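Local coordinates for major Capsid Protein VP1 (Chimpanzee polyomavirus Bob, PDB 6Y9I) that forms the pentameric units of the polyomavirus outer capsid and probably recognises glycan receptors on host cells, at residues 47-52 / 61-66; 57-62 / 153-158; 159-164 / 194-199. All blocks are in the same frame, centred on the assembly; numbering follows the deposited sequence.

Interaction 1: residues 47-52 / 61-66; sequences EVIHHA and SIQMPQ
Glu47 and Val48 each make one hydrogen bond to the turn at residues 61-63. Glu47 N donates to Ile62 O (2.7 Å, 172° at the hydrogen). The bond is straight, but the donor sits above the carbonyl plane of Ile62. Gln63 NE2 donates to Val48 O at 2.9 Å, in the carbonyl plane and on a lone pair. The same NE2 also bonds Asp53 OD2, and Gln63 OE1 accepts from Leu60 N. Both ends of this buried amide are therefore held, which should fix its rotation. Glu47 has CG anti to the backbone N (chi1 178°) and bends at its second torsion. This brings Glu47 OE2 back to Val48 N at 2.8 Å, where it uses its anti lone pair. OE1 makes a salt bridge with Lys39. Van der Waals contacts fill in between. Ile62 CG1 lies alongside Glu47 CB (3.7 Å), and Ile49 CD1 reaches Gln63 O (3.4 Å). Beyond the contact, His51 ND1 bonds Gly122 O of a second subunit. The short 3-10 turn folds back on residues 47-49 within one long loop. By its place between the first two strands of the jelly roll, this is the BC loop of VP1.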
loop_
_atom_site.group_PDB
_atom_site.type_symbol
_atom_site.label_atom_id
_atom_site.label_comp_id
_atom_site.label_asym_id
_atom_site.label_seq_id
_atom_site.Cartn_x
_atom_site.Cartn_y
_atom_site.Cartn_z
ATOM N N GLU A 47 6.291 -8.705 29.418
ATOM C CA GLU A 47 5.475 -8.422 30.617
ATOM C C GLU A 47 4.476 -7.325 30.242
ATOM O O GLU A 47 4.716 -6.587 29.271
ATOM C CB GLU A 47 6.343 -7.999 31.797
ATOM C CG GLU A 47 5.559 -7.660 33.040
ATOM C CD GLU A 47 4.753 -8.829 33.565
ATOM O OE1 GLU A 47 5.248 -9.484 34.491
ATOM O OE2 GLU A 47 3.645 -9.080 33.053
ATOM N N VAL A 48 3.399 -7.206 31.010
ATOM C CA VAL A 48 2.354 -6.174 30.778
ATOM C C VAL A 48 2.983 -4.777 30.904
ATOM O O VAL A 48 3.839 -4.592 31.780
ATOM C CB VAL A 48 1.184 -6.386 31.748
ATOM C CG1 VAL A 48 0.132 -5.328 31.541
ATOM C CG2 VAL A 48 0.576 -7.768 31.611
ATOM N N ILE A 49 2.551 -3.832 30.067
ATOM C CA ILE A 49 3.000 -2.412 30.078
ATOM C C ILE A 49 1.792 -1.491 30.249
ATOM O O ILE A 49 0.778 -1.611 29.494
ATOM C CB ILE A 49 3.781 -2.070 28.804
ATOM C CG1 ILE A 49 4.911 -3.060 28.529
ATOM C CG2 ILE A 49 4.299 -0.654 28.879
ATOM C CD1 ILE A 49 5.246 -3.178 27.076
ATOM N N HIS A 50 1.926 -0.558 31.181
ATOM C CA HIS A 50 0.941 0.504 31.496
ATOM C C HIS A 50 1.578 1.850 31.164
ATOM O O HIS A 50 2.806 1.937 31.199
ATOM C CB HIS A 50 0.537 0.443 32.973
ATOM C CG HIS A 50 0.321 -0.934 33.494
ATOM N ND1 HIS A 50 1.374 -1.742 33.884
ATOM C CD2 HIS A 50 -0.812 -1.635 33.735
ATOM C CE1 HIS A 50 0.893 -2.898 34.330
ATOM N NE2 HIS A 50 -0.453 -2.858 34.242
ATOM N N HIS A 51 0.757 2.862 30.893
ATOM C CA HIS A 51 1.170 4.196 30.397
ATOM C C HIS A 51 2.194 4.872 31.324
ATOM O O HIS A 51 3.004 5.618 30.789
ATOM C CB HIS A 51 -0.053 5.080 30.181
ATOM C CG HIS A 51 -0.786 5.402 31.437
ATOM N ND1 HIS A 51 -1.720 4.533 31.983
ATOM C CD2 HIS A 51 -0.744 6.485 32.239
ATOM C CE1 HIS A 51 -2.208 5.076 33.093
ATOM N NE2 HIS A 51 -1.621 6.262 33.270
ATOM N N ALA A 52 2.139 4.663 32.642
ATOM C CA ALA A 52 2.984 5.380 33.630
ATOM C C ALA A 52 4.158 4.494 34.083
ATOM O O ALA A 52 4.895 4.907 34.995
ATOM C CB ALA A 52 2.150 5.827 34.805
ATOM N N SER A 61 13.243 -4.945 32.522
ATOM C CA SER A 61 13.782 -5.584 31.294
ATOM C C SER A 61 12.706 -6.458 30.651
ATOM O O SER A 61 12.656 -6.496 29.404
ATOM C CB SER A 61 15.044 -6.364 31.603
ATOM O OG SER A 61 16.105 -5.444 31.838
ATOM N N ILE A 62 11.854 -7.106 31.462
ATOM C CA ILE A 62 10.823 -8.066 30.966
ATOM C C ILE A 62 9.688 -7.294 30.244
ATOM O O ILE A 62 8.929 -7.970 29.520
ATOM C CB ILE A 62 10.319 -9.011 32.079
ATOM C CG1 ILE A 62 9.751 -8.252 33.281
ATOM C CG2 ILE A 62 11.409 -9.993 32.510
ATOM C CD1 ILE A 62 8.957 -9.105 34.258
ATOM N N GLN A 63 9.634 -5.947 30.336
ATOM C CA GLN A 63 8.646 -5.072 29.626
ATOM C C GLN A 63 9.234 -4.466 28.349
ATOM O O GLN A 63 8.532 -3.596 27.740
ATOM C CB GLN A 63 8.184 -3.909 30.514
ATOM C CG GLN A 63 7.485 -4.357 31.776
ATOM C CD GLN A 63 7.170 -3.181 32.663
ATOM O OE1 GLN A 63 8.058 -2.609 33.292
ATOM N NE2 GLN A 63 5.916 -2.775 32.657
ATOM N N MET A 64 10.465 -4.834 27.970
ATOM C CA MET A 64 11.205 -4.153 26.871
ATOM C C MET A 64 11.659 -5.205 25.870
ATOM O O MET A 64 12.555 -6.015 26.148
ATOM C CB MET A 64 12.402 -3.378 27.398
ATOM C CG MET A 64 12.039 -2.403 28.493
ATOM S SD MET A 64 13.488 -1.462 29.011
ATOM C CE MET A 64 13.559 -0.269 27.684
ATOM N N PRO A 65 10.960 -5.319 24.716
ATOM C CA PRO A 65 11.390 -6.252 23.675
ATOM C C PRO A 65 12.832 -5.951 23.266
ATOM O O PRO A 65 13.243 -4.784 23.204
ATOM C CB PRO A 65 10.354 -6.045 22.560
ATOM C CG PRO A 65 9.129 -5.522 23.295
ATOM C CD PRO A 65 9.681 -4.664 24.402
ATOM N N GLN A 66 13.570 -7.018 22.994
ATOM C CA GLN A 66 15.032 -6.995 22.772
ATOM C C GLN A 66 15.363 -7.678 21.442
ATOM O O GLN A 66 14.584 -8.512 20.971
ATOM C CB GLN A 66 15.733 -7.719 23.928
ATOM C CG GLN A 66 15.602 -7.007 25.278
ATOM C CD GLN A 66 15.336 -7.947 26.446
ATOM O OE1 GLN A 66 15.815 -9.092 26.479
ATOM N NE2 GLN A 66 14.561 -7.470 27.420
#

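Interaction 2: residues 57-62 / 153-158; sequences NNLLSI and TKYASA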
loop_
_atom_site.group_PDB
_atom_site.type_symbol
_atom_site.label_atom_id
_atom_site.label_comp_id
_atom_site.label_asym_id
_atom_site.label_seq_id
_atom_site.Cartn_x
_atom_site.Cartn_y
_atom_site.Cartn_z
ATOM N N ASN A 57 7.081 4.156 38.419
ATOM C CA ASN A 57 7.852 2.950 38.827
ATOM C C ASN A 57 9.026 2.833 37.858
ATOM O O ASN A 57 9.115 3.651 36.924
ATOM C CB ASN A 57 6.995 1.674 38.808
ATOM C CG ASN A 57 6.387 1.434 37.434
ATOM O OD1 ASN A 57 7.091 1.519 36.413
ATOM N ND2 ASN A 57 5.081 1.255 37.396
ATOM N N ASN A 58 9.892 1.860 38.080
ATOM C CA ASN A 58 11.033 1.566 37.190
ATOM C C ASN A 58 10.550 0.601 36.119
ATOM O O ASN A 58 9.970 -0.404 36.474
ATOM C CB ASN A 58 12.203 0.926 37.928
ATOM C CG ASN A 58 12.842 1.875 38.911
ATOM O OD1 ASN A 58 12.949 3.064 38.629
ATOM N ND2 ASN A 58 13.250 1.350 40.056
ATOM N N LEU A 59 10.831 0.901 34.861
ATOM C CA LEU A 59 10.538 -0.015 33.727
ATOM C C LEU A 59 11.472 -1.223 33.840
ATOM O O LEU A 59 12.680 -1.011 33.994
ATOM C CB LEU A 59 10.753 0.760 32.430
ATOM C CG LEU A 59 10.120 0.159 31.182
ATOM C CD1 LEU A 59 8.607 0.294 31.222
ATOM C CD2 LEU A 59 10.683 0.827 29.942
ATOM N N LEU A 60 10.921 -2.438 33.801
ATOM C CA LEU A 60 11.696 -3.693 33.931
ATOM C C LEU A 60 12.148 -4.192 32.554
ATOM O O LEU A 60 11.422 -3.967 31.558
ATOM C CB LEU A 60 10.814 -4.750 34.583
ATOM C CG LEU A 60 10.162 -4.356 35.894
ATOM C CD1 LEU A 60 9.163 -5.425 36.323
ATOM C CD2 LEU A 60 11.225 -4.144 36.958
ATOM N N SER A 61 13.243 -4.945 32.522
ATOM C CA SER A 61 13.782 -5.584 31.294
ATOM C C SER A 61 12.706 -6.458 30.651
ATOM O O SER A 61 12.656 -6.496 29.404
ATOM C CB SER A 61 15.044 -6.364 31.603
ATOM O OG SER A 61 16.105 -5.444 31.838
ATOM N N ILE A 62 11.854 -7.106 31.462
ATOM C CA ILE A 62 10.823 -8.066 30.966
ATOM C C ILE A 62 9.688 -7.294 30.244
ATOM O O ILE A 62 8.929 -7.970 29.520
ATOM C CB ILE A 62 10.319 -9.011 32.079
ATOM C CG1 ILE A 62 9.751 -8.252 33.281
ATOM C CG2 ILE A 62 11.409 -9.993 32.510
ATOM C CD1 ILE A 62 8.957 -9.105 34.258
ATOM N N THR A 153 13.192 8.452 31.357
ATOM C CA THR A 153 12.508 7.185 31.699
ATOM C C THR A 153 13.292 6.559 32.836
ATOM O O THR A 153 14.539 6.516 32.715
ATOM C CB THR A 153 12.471 6.181 30.543
ATOM O OG1 THR A 153 11.721 6.795 29.510
ATOM C CG2 THR A 153 11.824 4.869 30.924
ATOM N N LYS A 154 12.592 6.049 33.843
ATOM C CA LYS A 154 13.220 5.342 34.987
ATOM C C LYS A 154 13.339 3.866 34.622
ATOM O O LYS A 154 12.287 3.212 34.406
ATOM C CB LYS A 154 12.399 5.540 36.256
ATOM C CG LYS A 154 12.354 6.981 36.733
ATOM C CD LYS A 154 11.572 7.152 38.004
ATOM C CE LYS A 154 11.352 8.613 38.348
ATOM N NZ LYS A 154 10.285 9.220 37.510
ATOM N N TYR A 155 14.571 3.354 34.581
ATOM C CA TYR A 155 14.849 1.926 34.332
ATOM C C TYR A 155 15.295 1.244 35.618
ATOM O O TYR A 155 16.151 1.781 36.297
ATOM C CB TYR A 155 15.914 1.749 33.256
ATOM C CG TYR A 155 15.506 2.288 31.916
ATOM C CD1 TYR A 155 14.545 1.643 31.162
ATOM C CD2 TYR A 155 16.089 3.433 31.398
ATOM C CE1 TYR A 155 14.161 2.130 29.928
ATOM C CE2 TYR A 155 15.717 3.933 30.160
ATOM C CZ TYR A 155 14.759 3.268 29.413
ATOM O OH TYR A 155 14.346 3.760 28.211
ATOM N N ALA A 156 14.733 0.063 35.875
ATOM C CA ALA A 156 15.172 -0.879 36.923
ATOM C C ALA A 156 16.634 -1.227 36.674
ATOM O O ALA A 156 17.042 -1.358 35.515
ATOM C CB ALA A 156 14.310 -2.112 36.943
ATOM N N SER A 157 17.400 -1.313 37.750
ATOM C CA SER A 157 18.855 -1.584 37.727
ATOM C C SER A 157 19.088 -2.912 38.449
ATOM O O SER A 157 18.436 -3.139 39.485
ATOM C CB SER A 157 19.582 -0.435 38.363
ATOM O OG SER A 157 20.960 -0.503 38.076
ATOM N N ALA A 158 19.930 -3.781 37.897
ATOM C CA ALA A 158 20.331 -5.049 38.535
ATOM C C ALA A 158 21.806 -5.303 38.233
ATOM O O ALA A 158 22.349 -4.725 37.260
ATOM C CB ALA A 158 19.469 -6.190 38.059
#
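Leu59 and Tyr155 form a single beta bridge of the parallel kind. Leu59 N donates to Lys154 O (2.8 Å), and Ala156 N donates to Leu59 O (3.0 Å). Between these two segments the pairing is this one bridge, and the touching parts run 65° apart. Lys154 O also takes a CA-H...O contact from Asn58 CA.

The side chain of Leu59 runs alongside the tyrosine. With CG anti to the backbone N (chi1 -162°), Leu59 sends CD2 to Tyr155 CE1 at 3.7 Å, an approach oblique to the ring. Thr153 CG2 sits over one face of that ring, 3.6 Å above its plane and near the ring's margin. The ring also stacks with His165, and its hydroxyl hydrogen-bonds to Glu148. The phenol is thus held by packing as well as at its polar end.

Away from the ring, the contacts are peripheral. Asn58 CB rests on the backbone at Ala156 N (3.4 Å). Asn58 OD1 lies 3.5 Å from Lys154 CB, with the asparagine set roughly perpendicular to the lysine chain. The lysine then leads away and bonds Tyr55 O through NZ. Leu60 CD2 touches Ala156 CB at 3.7 Å, at the exposed margin. Leu59 also packs on His108 of a second subunit.

An isolated parallel bridge of this kind ties two loops without extending a sheet. Here it joins the BC loop to the long EF loop, two of the large excursions from the jelly roll that are characteristic of polyomavirus VP1.

Interaction 3: residues 159-164 / 194-199; sequences IPPKTI and DGFYPI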
loop_
_atom_site.group_PDB
_atom_site.type_symbol
_atom_site.label_atom_id
_atom_site.label_comp_id
_atom_site.label_asym_id
_atom_site.label_seq_id
_atom_site.Cartn_x
_atom_site.Cartn_y
_atom_site.Cartn_z
ATOM N N ILE A 159 22.415 -6.131 39.067
ATOM C CA ILE A 159 23.762 -6.716 38.828
ATOM C C ILE A 159 23.609 -8.221 39.014
ATOM O O ILE A 159 23.161 -8.669 40.072
ATOM C CB ILE A 159 24.801 -6.053 39.748
ATOM C CG1 ILE A 159 24.971 -4.578 39.389
ATOM C CG2 ILE A 159 26.127 -6.800 39.714
ATOM C CD1 ILE A 159 25.552 -3.734 40.503
ATOM N N PRO A 160 23.851 -9.036 37.962
ATOM C CA PRO A 160 24.295 -8.539 36.653
ATOM C C PRO A 160 23.162 -7.815 35.924
ATOM O O PRO A 160 21.992 -8.011 36.264
ATOM C CB PRO A 160 24.711 -9.803 35.904
ATOM C CG PRO A 160 23.832 -10.889 36.511
ATOM C CD PRO A 160 23.634 -10.489 37.959
ATOM N N PRO A 161 23.475 -6.884 34.989
ATOM C CA PRO A 161 22.445 -6.177 34.231
ATOM C C PRO A 161 21.647 -7.168 33.367
ATOM O O PRO A 161 22.230 -8.100 32.859
ATOM C CB PRO A 161 23.209 -5.134 33.391
ATOM C CG PRO A 161 24.658 -5.614 33.380
ATOM C CD PRO A 161 24.837 -6.454 34.621
ATOM N N LYS A 162 20.332 -6.987 33.281
ATOM C CA LYS A 162 19.431 -7.814 32.423
ATOM C C LYS A 162 19.319 -7.187 31.023
ATOM O O LYS A 162 19.001 -7.918 30.068
ATOM C CB LYS A 162 18.067 -7.950 33.095
ATOM C CG LYS A 162 18.110 -8.692 34.424
ATOM C CD LYS A 162 16.739 -8.883 35.058
ATOM C CE LYS A 162 16.769 -9.800 36.266
ATOM N NZ LYS A 162 17.554 -9.201 37.372
ATOM N N THR A 163 19.564 -5.886 30.922
ATOM C CA THR A 163 19.594 -5.098 29.676
ATOM C C THR A 163 20.602 -3.981 29.843
ATOM O O THR A 163 20.938 -3.655 31.005
ATOM C CB THR A 163 18.235 -4.469 29.320
ATOM O OG1 THR A 163 17.589 -3.835 30.431
ATOM C CG2 THR A 163 17.296 -5.510 28.765
ATOM N N ILE A 164 21.051 -3.443 28.710
ATOM C CA ILE A 164 21.929 -2.255 28.650
ATOM C C ILE A 164 21.132 -1.134 27.999
ATOM O O ILE A 164 20.405 -1.393 27.029
ATOM C CB ILE A 164 23.244 -2.544 27.918
ATOM C CG1 ILE A 164 24.169 -1.330 27.931
ATOM C CG2 ILE A 164 23.011 -3.048 26.507
ATOM C CD1 ILE A 164 25.630 -1.703 27.939
ATOM N N ASP A 194 22.326 -11.932 23.246
ATOM C CA ASP A 194 20.907 -12.218 22.916
ATOM C C ASP A 194 20.014 -11.738 24.071
ATOM O O ASP A 194 20.415 -11.934 25.238
ATOM C CB ASP A 194 20.761 -13.713 22.687
ATOM C CG ASP A 194 19.342 -14.128 22.368
ATOM O OD1 ASP A 194 18.859 -13.764 21.263
ATOM O OD2 ASP A 194 18.738 -14.804 23.221
ATOM N N GLY A 195 18.845 -11.162 23.776
ATOM C CA GLY A 195 17.913 -10.654 24.797
ATOM C C GLY A 195 18.599 -9.709 25.777
ATOM O O GLY A 195 18.561 -9.982 26.971
ATOM N N PHE A 196 19.148 -8.588 25.326
ATOM C CA PHE A 196 19.966 -7.695 26.187
ATOM C C PHE A 196 19.841 -6.225 25.752
ATOM O O PHE A 196 19.952 -5.315 26.573
ATOM C CB PHE A 196 21.419 -8.183 26.174
ATOM C CG PHE A 196 22.282 -7.575 27.247
ATOM C CD1 PHE A 196 22.109 -7.940 28.574
ATOM C CD2 PHE A 196 23.267 -6.650 26.928
ATOM C CE1 PHE A 196 22.897 -7.381 29.575
ATOM C CE2 PHE A 196 24.039 -6.075 27.928
ATOM C CZ PHE A 196 23.860 -6.443 29.248
ATOM N N TYR A 197 19.674 -5.987 24.457
ATOM C CA TYR A 197 19.551 -4.635 23.873
ATOM C C TYR A 197 18.086 -4.385 23.516
ATOM O O TYR A 197 17.564 -4.984 22.570
ATOM C CB TYR A 197 20.463 -4.535 22.651
ATOM C CG TYR A 197 21.925 -4.643 22.997
ATOM C CD1 TYR A 197 22.559 -5.869 23.091
ATOM C CD2 TYR A 197 22.661 -3.504 23.270
ATOM C CE1 TYR A 197 23.908 -5.971 23.396
ATOM C CE2 TYR A 197 24.010 -3.585 23.582
ATOM C CZ TYR A 197 24.635 -4.820 23.652
ATOM O OH TYR A 197 25.955 -4.865 23.984
ATOM N N PRO A 198 17.366 -3.517 24.257
ATOM C CA PRO A 198 15.987 -3.172 23.900
ATOM C C PRO A 198 15.864 -2.458 22.548
ATOM O O PRO A 198 16.615 -1.518 22.262
ATOM C CB PRO A 198 15.527 -2.231 25.012
ATOM C CG PRO A 198 16.416 -2.648 26.200
ATOM C CD PRO A 198 17.755 -2.943 25.556
ATOM N N ILE A 199 14.861 -2.885 21.784
ATOM C CA ILE A 199 14.483 -2.283 20.476
ATOM C C ILE A 199 14.166 -0.810 20.679
ATOM O O ILE A 199 14.567 -0.002 19.826
ATOM C CB ILE A 199 13.310 -3.100 19.895
ATOM C CG1 ILE A 199 13.823 -4.473 19.451
ATOM C CG2 ILE A 199 12.572 -2.363 18.784
ATOM C CD1 ILE A 199 12.742 -5.517 19.335
HETATM O O HOH W 1 16.853 -9.384 29.109
#
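Phe196 meets the backbone of residues 161-164 with both its ring and its own carbonyl. Thr163 CA and Ile164 N lie over one face of the ring, each nearer its margin than its centre. Ile164 N does not aim its hydrogen at the ring. It donates to Phe196 O (3.0 Å), nearly in line with the C=O bond at 163°. The same oxygen takes a CA-H...O contact from Thr163 CA at 3.1 Å. Phe196 CG is anti to the backbone N (chi1 -166°), which carries the ring against the backbone of residues 161-164. There Pro161 O comes to the ring edge near its plane, 3.4 Å from Phe196 CE1. Ile164 CG2 packs against Phe196 CE2 (3.5 Å). Pro198 CD lies 3.4 Å from Ile164 O, whose hydrogen-bond partner is Trp202 NE1. A water lies 2.8 Å from both Lys162 O and Gly195 O, bridging two carbonyls that could not bond each other directly. The positive phi of Gly195 suits a residue without a side chain. This is loop-to-loop packing within the large EF insertion of the VP1 jelly roll, with helix 166-170 and strand 202-204 following close after its two segments.

The three contacts form one continuous packed region where the BC and EF loops meet. Interactions 1 and 2 share Ser61 and Ile62 and are about 9 Å apart, centre to centre. Met64 helps to join them: its SD lies 3.7 Å from Leu59 CD2. Interaction 3 is about 11 Å from interaction 2 and about 13 Å from interaction 1, centre to centre. Ser61 OG and Thr163 OG1 are hydrogen-bonded at 2.6 Å, connecting it to both. Pro65 O and Ile199 N, 2.9 Å apart, add a backbone bond between 61-66 and 194-199. No receptor is bound in this structure, so the contacts cannot be placed relative to a glycan site.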